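Local coordinates for major capsid protein (Faustovirus, PDB 5J7O) that forms the capsid shell of a large double-stranded DNA virus, probably as trimers of double jelly-roll subunits, at residues 197-202 and 299-304; 417-422 and 614-619. One frame throughout, in Å; residues are numbered along the deposited sequence.

Contact 1 of 2, residues 197-202 and 299-304; sequences PLDEYT and LLFWFR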
loop_
_atom_site.group_PDB
_atom_site.type_symbol
_atom_site.label_atom_id
_atom_site.label_comp_id
_atom_site.label_asym_id
_atom_site.label_seq_id
_atom_site.Cartn_x
_atom_site.Cartn_y
_atom_site.Cartn_z
ATOM N N PRO B 197 6.440 37.177 -15.702
ATOM C CA PRO B 197 6.056 35.866 -15.166
ATOM C C PRO B 197 4.657 35.909 -14.573
ATOM O O PRO B 197 4.434 36.559 -13.546
ATOM C CB PRO B 197 7.118 35.594 -14.095
ATOM C CG PRO B 197 8.288 36.425 -14.504
ATOM C CD PRO B 197 7.704 37.662 -15.122
ATOM N N LEU B 198 3.702 35.239 -15.218
ATOM C CA LEU B 198 2.349 35.200 -14.679
ATOM C C LEU B 198 2.250 34.210 -13.525
ATOM O O LEU B 198 1.522 34.452 -12.556
ATOM C CB LEU B 198 1.351 34.854 -15.786
ATOM C CG LEU B 198 -0.129 35.143 -15.518
ATOM C CD1 LEU B 198 -0.860 35.444 -16.815
ATOM C CD2 LEU B 198 -0.794 33.982 -14.803
ATOM N N ASP B 199 2.973 33.096 -13.613
ATOM C CA ASP B 199 3.055 32.138 -12.520
ATOM C C ASP B 199 4.279 31.264 -12.738
ATOM O O ASP B 199 4.674 31.000 -13.877
ATOM C CB ASP B 199 1.792 31.276 -12.415
ATOM C CG ASP B 199 1.759 30.451 -11.143
ATOM O OD1 ASP B 199 2.348 30.894 -10.135
ATOM O OD2 ASP B 199 1.150 29.360 -11.151
ATOM N N GLU B 200 4.871 30.818 -11.634
ATOM C CA GLU B 200 6.087 30.022 -11.701
ATOM C C GLU B 200 6.245 29.230 -10.413
ATOM O O GLU B 200 5.773 29.645 -9.351
ATOM C CB GLU B 200 7.316 30.906 -11.932
ATOM C CG GLU B 200 7.412 32.074 -10.968
ATOM C CD GLU B 200 8.730 32.809 -11.071
ATOM O OE1 GLU B 200 9.722 32.196 -11.518
ATOM O OE2 GLU B 200 8.773 34.003 -10.704
ATOM N N TYR B 201 6.917 28.086 -10.523
ATOM C CA TYR B 201 7.230 27.261 -9.365
ATOM C C TYR B 201 8.563 26.568 -9.609
ATOM O O TYR B 201 9.088 26.558 -10.726
ATOM C CB TYR B 201 6.119 26.243 -9.078
ATOM C CG TYR B 201 5.867 25.245 -10.188
ATOM C CD1 TYR B 201 6.616 24.078 -10.285
ATOM C CD2 TYR B 201 4.871 25.462 -11.129
ATOM C CE1 TYR B 201 6.389 23.164 -11.294
ATOM C CE2 TYR B 201 4.634 24.550 -12.141
ATOM C CZ TYR B 201 5.395 23.404 -12.218
ATOM O OH TYR B 201 5.165 22.493 -13.223
ATOM N N THR B 202 9.108 25.985 -8.549
ATOM C CA THR B 202 10.399 25.316 -8.600
ATOM C C THR B 202 10.220 23.824 -8.322
ATOM O O THR B 202 9.101 23.321 -8.196
ATOM C CB THR B 202 11.377 25.943 -7.602
ATOM O OG1 THR B 202 10.935 25.676 -6.265
ATOM C CG2 THR B 202 11.467 27.446 -7.808
ATOM N N LEU B 299 2.799 19.949 -15.917
ATOM C CA LEU B 299 3.033 21.323 -15.482
ATOM C C LEU B 299 1.934 21.705 -14.498
ATOM O O LEU B 299 0.759 21.798 -14.869
ATOM C CB LEU B 299 3.077 22.269 -16.678
ATOM C CG LEU B 299 4.139 21.923 -17.727
ATOM C CD1 LEU B 299 4.304 23.056 -18.728
ATOM C CD2 LEU B 299 5.472 21.580 -17.073
ATOM N N LEU B 300 2.319 21.928 -13.243
ATOM C CA LEU B 300 1.373 22.004 -12.129
ATOM C C LEU B 300 0.829 23.425 -11.950
ATOM O O LEU B 300 0.929 24.030 -10.884
ATOM C CB LEU B 300 2.041 21.509 -10.852
ATOM C CG LEU B 300 2.879 20.234 -10.974
ATOM C CD1 LEU B 300 3.926 20.176 -9.873
ATOM C CD2 LEU B 300 1.993 18.998 -10.935
ATOM N N PHE B 301 0.230 23.950 -13.015
ATOM C CA PHE B 301 -0.423 25.247 -12.951
ATOM C C PHE B 301 -1.915 25.082 -12.653
ATOM O O PHE B 301 -2.472 23.985 -12.713
ATOM C CB PHE B 301 -0.220 26.023 -14.251
ATOM C CG PHE B 301 1.198 26.468 -14.481
ATOM C CD1 PHE B 301 1.799 27.384 -13.632
ATOM C CD2 PHE B 301 1.922 25.988 -15.560
ATOM C CE1 PHE B 301 3.100 27.799 -13.847
ATOM C CE2 PHE B 301 3.223 26.401 -15.780
ATOM C CZ PHE B 301 3.812 27.308 -14.922
ATOM N N TRP B 302 -2.562 26.205 -12.328
ATOM C CA TRP B 302 -3.961 26.154 -11.911
ATOM C C TRP B 302 -4.872 25.772 -13.072
ATOM O O TRP B 302 -5.883 25.091 -12.872
ATOM C CB TRP B 302 -4.385 27.501 -11.313
ATOM C CG TRP B 302 -4.783 28.499 -12.352
ATOM C CD1 TRP B 302 -6.043 28.735 -12.819
ATOM C CD2 TRP B 302 -3.915 29.372 -13.082
ATOM N NE1 TRP B 302 -6.015 29.705 -13.790
ATOM C CE2 TRP B 302 -4.719 30.113 -13.970
ATOM C CE3 TRP B 302 -2.536 29.602 -13.069
ATOM C CZ2 TRP B 302 -4.192 31.066 -14.834
ATOM C CZ3 TRP B 302 -2.015 30.549 -13.926
ATOM C CH2 TRP B 302 -2.841 31.269 -14.798
ATOM N N PHE B 303 -4.513 26.161 -14.299
ATOM C CA PHE B 303 -5.415 26.003 -15.433
ATOM C C PHE B 303 -5.412 24.568 -15.938
ATOM O O PHE B 303 -5.811 24.300 -17.074
ATOM C CB PHE B 303 -5.054 26.976 -16.562
ATOM C CG PHE B 303 -3.615 26.925 -16.980
ATOM C CD1 PHE B 303 -3.162 25.958 -17.866
ATOM C CD2 PHE B 303 -2.717 27.862 -16.503
ATOM C CE1 PHE B 303 -1.834 25.925 -18.258
ATOM C CE2 PHE B 303 -1.390 27.837 -16.895
ATOM C CZ PHE B 303 -0.948 26.864 -17.771
ATOM N N ARG B 304 -4.939 23.637 -15.105
ATOM C CA ARG B 304 -5.095 22.225 -15.416
ATOM C C ARG B 304 -6.548 21.795 -15.280
ATOM O O ARG B 304 -7.005 20.908 -16.011
ATOM C CB ARG B 304 -4.188 21.398 -14.504
ATOM C CG ARG B 304 -4.498 19.912 -14.441
ATOM C CD ARG B 304 -3.319 19.161 -13.843
ATOM N NE ARG B 304 -2.098 19.458 -14.585
ATOM C CZ ARG B 304 -1.682 18.765 -15.639
ATOM N NH1 ARG B 304 -2.384 17.724 -16.064
ATOM N NH2 ARG B 304 -0.564 19.108 -16.265
#
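Asp199 and Phe301 bring the two backbones nearest, CA to CA 7.7 Å, where strand 196-202, outermost within this chain in its antiparallel sheet, and the loop after strand 293-298 run 123° apart and meet through side chains. Within this double jelly-roll subunit the contact lays that strand against a loop folded by an inverse gamma turn centred on Leu300; a classic beta bulge at Leu198 and Asp199, opposite Phe191, shapes the strand. The hydroxyl of Tyr201 reaches the loop backbone and accepts a nearly straight hydrogen bond from Leu300 N (N to OH 2.9 Å), while its CZ rests 4.1 Å from Leu300 CB. With chi1 at 62°, Tyr201 CG stands between its own backbone N and carbonyl carbon, which carries the ring across to the loop. On the way its edge is presented to the face of Phe301 in a T-shaped stack (centroids 5.3 Å apart, planes at 62°); Tyr201 CE2 lies over the Phe301 face, offset toward the rim of that ring. Asp199 slides past the same phenyl ring in the opposite direction. Its carboxylate is divided in role: OD1 accepts from Tyr421 N of the neighbouring strand 415-428, whereas the buried OD2 has no hydrogen-bonding partner in the model. Beyond it, the Asp199 CB lies at the edge of the Trp302 indole, and the Leu198 and Trp302 side chains cross at about a right angle, Leu198 CD2 3.4 Å from Trp302 CH2. At the rim of the Phe301 ring, in the ring plane, Asp199 OD2 abuts CD1 at 3.2 Å.

Contact 2 of 2, residues 417-422 and 614-619; sequences LIRVYR and KCINFL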
loop_
_atom_site.group_PDB
_atom_site.type_symbol
_atom_site.label_atom_id
_atom_site.label_comp_id
_atom_site.label_asym_id
_atom_site.label_seq_id
_atom_site.Cartn_x
_atom_site.Cartn_y
_atom_site.Cartn_z
ATOM N N LEU B 417 -10.689 33.414 -11.304
ATOM C CA LEU B 417 -9.764 33.252 -10.192
ATOM C C LEU B 417 -8.629 32.324 -10.595
ATOM O O LEU B 417 -8.830 31.351 -11.326
ATOM C CB LEU B 417 -10.486 32.691 -8.969
ATOM C CG LEU B 417 -10.844 33.698 -7.879
ATOM C CD1 LEU B 417 -11.494 34.916 -8.492
ATOM C CD2 LEU B 417 -11.765 33.059 -6.858
ATOM N N ILE B 418 -7.423 32.642 -10.129
ATOM C CA ILE B 418 -6.253 31.812 -10.369
ATOM C C ILE B 418 -5.530 31.606 -9.047
ATOM O O ILE B 418 -5.672 32.387 -8.102
ATOM C CB ILE B 418 -5.295 32.422 -11.420
ATOM C CG1 ILE B 418 -4.447 33.534 -10.802
ATOM C CG2 ILE B 418 -6.071 32.964 -12.612
ATOM C CD1 ILE B 418 -3.419 34.110 -11.752
ATOM N N ARG B 419 -4.758 30.525 -8.983
ATOM C CA ARG B 419 -3.894 30.235 -7.848
ATOM C C ARG B 419 -2.449 30.236 -8.324
ATOM O O ARG B 419 -2.124 29.604 -9.336
ATOM C CB ARG B 419 -4.242 28.892 -7.202
ATOM C CG ARG B 419 -5.164 28.991 -5.993
ATOM C CD ARG B 419 -6.612 29.221 -6.394
ATOM N NE ARG B 419 -7.521 29.014 -5.269
ATOM C CZ ARG B 419 -8.841 28.898 -5.383
ATOM N NH1 ARG B 419 -9.413 28.967 -6.577
ATOM N NH2 ARG B 419 -9.588 28.708 -4.303
ATOM N N VAL B 420 -1.590 30.942 -7.597
ATOM C CA VAL B 420 -0.203 31.131 -7.994
ATOM C C VAL B 420 0.713 30.715 -6.852
ATOM O O VAL B 420 0.373 30.853 -5.672
ATOM C CB VAL B 420 0.076 32.591 -8.408
ATOM C CG1 VAL B 420 -0.486 32.863 -9.793
ATOM C CG2 VAL B 420 -0.523 33.550 -7.393
ATOM N N TYR B 421 1.886 30.202 -7.212
ATOM C CA TYR B 421 2.886 29.824 -6.227
ATOM C C TYR B 421 3.667 31.050 -5.772
ATOM O O TYR B 421 3.954 31.951 -6.563
ATOM C CB TYR B 421 3.843 28.781 -6.802
ATOM C CG TYR B 421 3.178 27.488 -7.213
ATOM C CD1 TYR B 421 2.960 26.473 -6.291
ATOM C CD2 TYR B 421 2.775 27.280 -8.524
ATOM C CE1 TYR B 421 2.354 25.288 -6.662
ATOM C CE2 TYR B 421 2.169 26.099 -8.905
ATOM C CZ TYR B 421 1.960 25.106 -7.971
ATOM O OH TYR B 421 1.357 23.928 -8.347
ATOM N N ARG B 422 4.010 31.076 -4.486
ATOM C CA ARG B 422 4.804 32.156 -3.908
ATOM C C ARG B 422 5.758 31.538 -2.895
ATOM O O ARG B 422 5.341 31.153 -1.798
ATOM C CB ARG B 422 3.913 33.219 -3.270
ATOM C CG ARG B 422 3.606 34.379 -4.199
ATOM C CD ARG B 422 4.877 35.159 -4.492
ATOM N NE ARG B 422 4.697 36.208 -5.491
ATOM C CZ ARG B 422 5.525 37.237 -5.640
ATOM N NH1 ARG B 422 6.578 37.361 -4.843
ATOM N NH2 ARG B 422 5.297 38.149 -6.576
ATOM N N LYS B 614 0.248 29.146 -1.551
ATOM C CA LYS B 614 -0.675 29.182 -2.678
ATOM C C LYS B 614 -1.586 30.388 -2.493
ATOM O O LYS B 614 -2.437 30.401 -1.596
ATOM C CB LYS B 614 -1.478 27.887 -2.773
ATOM C CG LYS B 614 -0.644 26.675 -3.152
ATOM C CD LYS B 614 -0.043 26.839 -4.536
ATOM C CE LYS B 614 -1.123 26.920 -5.599
ATOM N NZ LYS B 614 -1.987 25.707 -5.600
ATOM N N CYS B 615 -1.405 31.399 -3.334
ATOM C CA CYS B 615 -2.136 32.650 -3.215
ATOM C C CYS B 615 -3.260 32.723 -4.242
ATOM O O CYS B 615 -3.307 31.958 -5.207
ATOM C CB CYS B 615 -1.193 33.844 -3.384
ATOM S SG CYS B 615 0.145 33.909 -2.169
ATOM N N ILE B 616 -4.174 33.661 -4.013
ATOM C CA ILE B 616 -5.306 33.911 -4.897
ATOM C C ILE B 616 -5.041 35.195 -5.665
ATOM O O ILE B 616 -4.703 36.225 -5.068
ATOM C CB ILE B 616 -6.628 34.010 -4.114
ATOM C CG1 ILE B 616 -7.040 32.640 -3.575
ATOM C CG2 ILE B 616 -7.726 34.594 -4.991
ATOM C CD1 ILE B 616 -8.354 32.656 -2.821
ATOM N N ASN B 617 -5.186 35.134 -6.985
ATOM C CA ASN B 617 -5.157 36.326 -7.819
ATOM C C ASN B 617 -6.283 36.204 -8.839
ATOM O O ASN B 617 -7.154 35.335 -8.733
ATOM C CB ASN B 617 -3.781 36.514 -8.470
ATOM C CG ASN B 617 -3.513 37.958 -8.855
ATOM O OD1 ASN B 617 -4.426 38.690 -9.239
ATOM N ND2 ASN B 617 -2.261 38.378 -8.746
ATOM N N PHE B 618 -6.268 37.084 -9.837
ATOM C CA PHE B 618 -7.359 37.188 -10.792
ATOM C C PHE B 618 -6.783 37.391 -12.185
ATOM O O PHE B 618 -5.608 37.726 -12.350
ATOM C CB PHE B 618 -8.310 38.335 -10.417
ATOM C CG PHE B 618 -8.594 38.421 -8.942
ATOM C CD1 PHE B 618 -9.662 37.739 -8.388
ATOM C CD2 PHE B 618 -7.782 39.172 -8.107
ATOM C CE1 PHE B 618 -9.921 37.806 -7.033
ATOM C CE2 PHE B 618 -8.034 39.240 -6.750
ATOM C CZ PHE B 618 -9.107 38.558 -6.212
ATOM N N LEU B 619 -7.626 37.177 -13.193
ATOM C CA LEU B 619 -7.211 37.286 -14.586
ATOM C C LEU B 619 -8.367 37.853 -15.394
ATOM O O LEU B 619 -9.451 37.262 -15.424
ATOM C CB LEU B 619 -6.783 35.923 -15.141
ATOM C CG LEU B 619 -5.848 35.916 -16.351
ATOM C CD1 LEU B 619 -4.471 36.430 -15.960
ATOM C CD2 LEU B 619 -5.755 34.521 -16.949
#
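Ile418 and Asn617 form one of two hydrogen-bonded pairs in this antiparallel strand pairing, each donating to the other: Ile418 N to Asn617 O and Asn617 N to Ile418 O, both 3.0 Å. Val420 and Cys615 form the second pair, with Val420 N to Cys615 O at 3.1 Å and Cys615 N to Val420 O at 3.0 Å. Arg419, in a non-hydrogen-bonded pair with Ile616, sends its CA hydrogen toward Cys615 O (CA to O 3.2 Å), giving that carbonyl a second, softer partner. On the sheet face carrying Leu417, Arg419 and Tyr421, the Arg419 chain lies alongside Ile616 and its guanidinium leads on to a salt bridge with Glu445 and a bond to Tyr578 O; Leu417 N, likewise in a non-hydrogen-bonded pair, bonds to Tyr578 OH. Lys614, folded back by successive bends (chi2 -63°, chi3 -64°), sets CE over one face of the Tyr421 ring, 4.2 Å from its centroid, a CH-pi contact; the Tyr421 hydroxyl bonds to Leu300 O. Leu417 CD1 touches the edge of the Phe618 ring at CD1, 3.4 Å away, and Leu417 also packs on Tyr63 of a third subunit. Strand 415-428 is the outermost of its sheet within the chain, and strand 607-620 runs between it and strand 444-453, Lys614 bonding the backbones of Glu445 and Phe446, and Ile616 that of Pro443 just before the strand, while Ile616 and Phe618 pack on Ile19 and Met18 in helix 13-19 of a second subunit.

Contacts 1 and 2 lie 9 Å apart, centre to centre, and are joined through Tyr421, whose backbone and side chain each reach one segment of contact 1. Asp199 OD1 of segment 197-202 is 3.0 Å from Tyr421 N, and Leu300 O of loop 299-304 is 2.6 Å from Tyr421 OH; both are hydrogen bonds. The Tyr201 and Tyr421 rings also meet, planes at about 60°. Ile418 packs against both Leu198 and Trp302, extending the junction along the strand. Each contact contains a strand that is outermost in its sheet within this chain, consistent with a seam between the two jelly-rolls of the subunit.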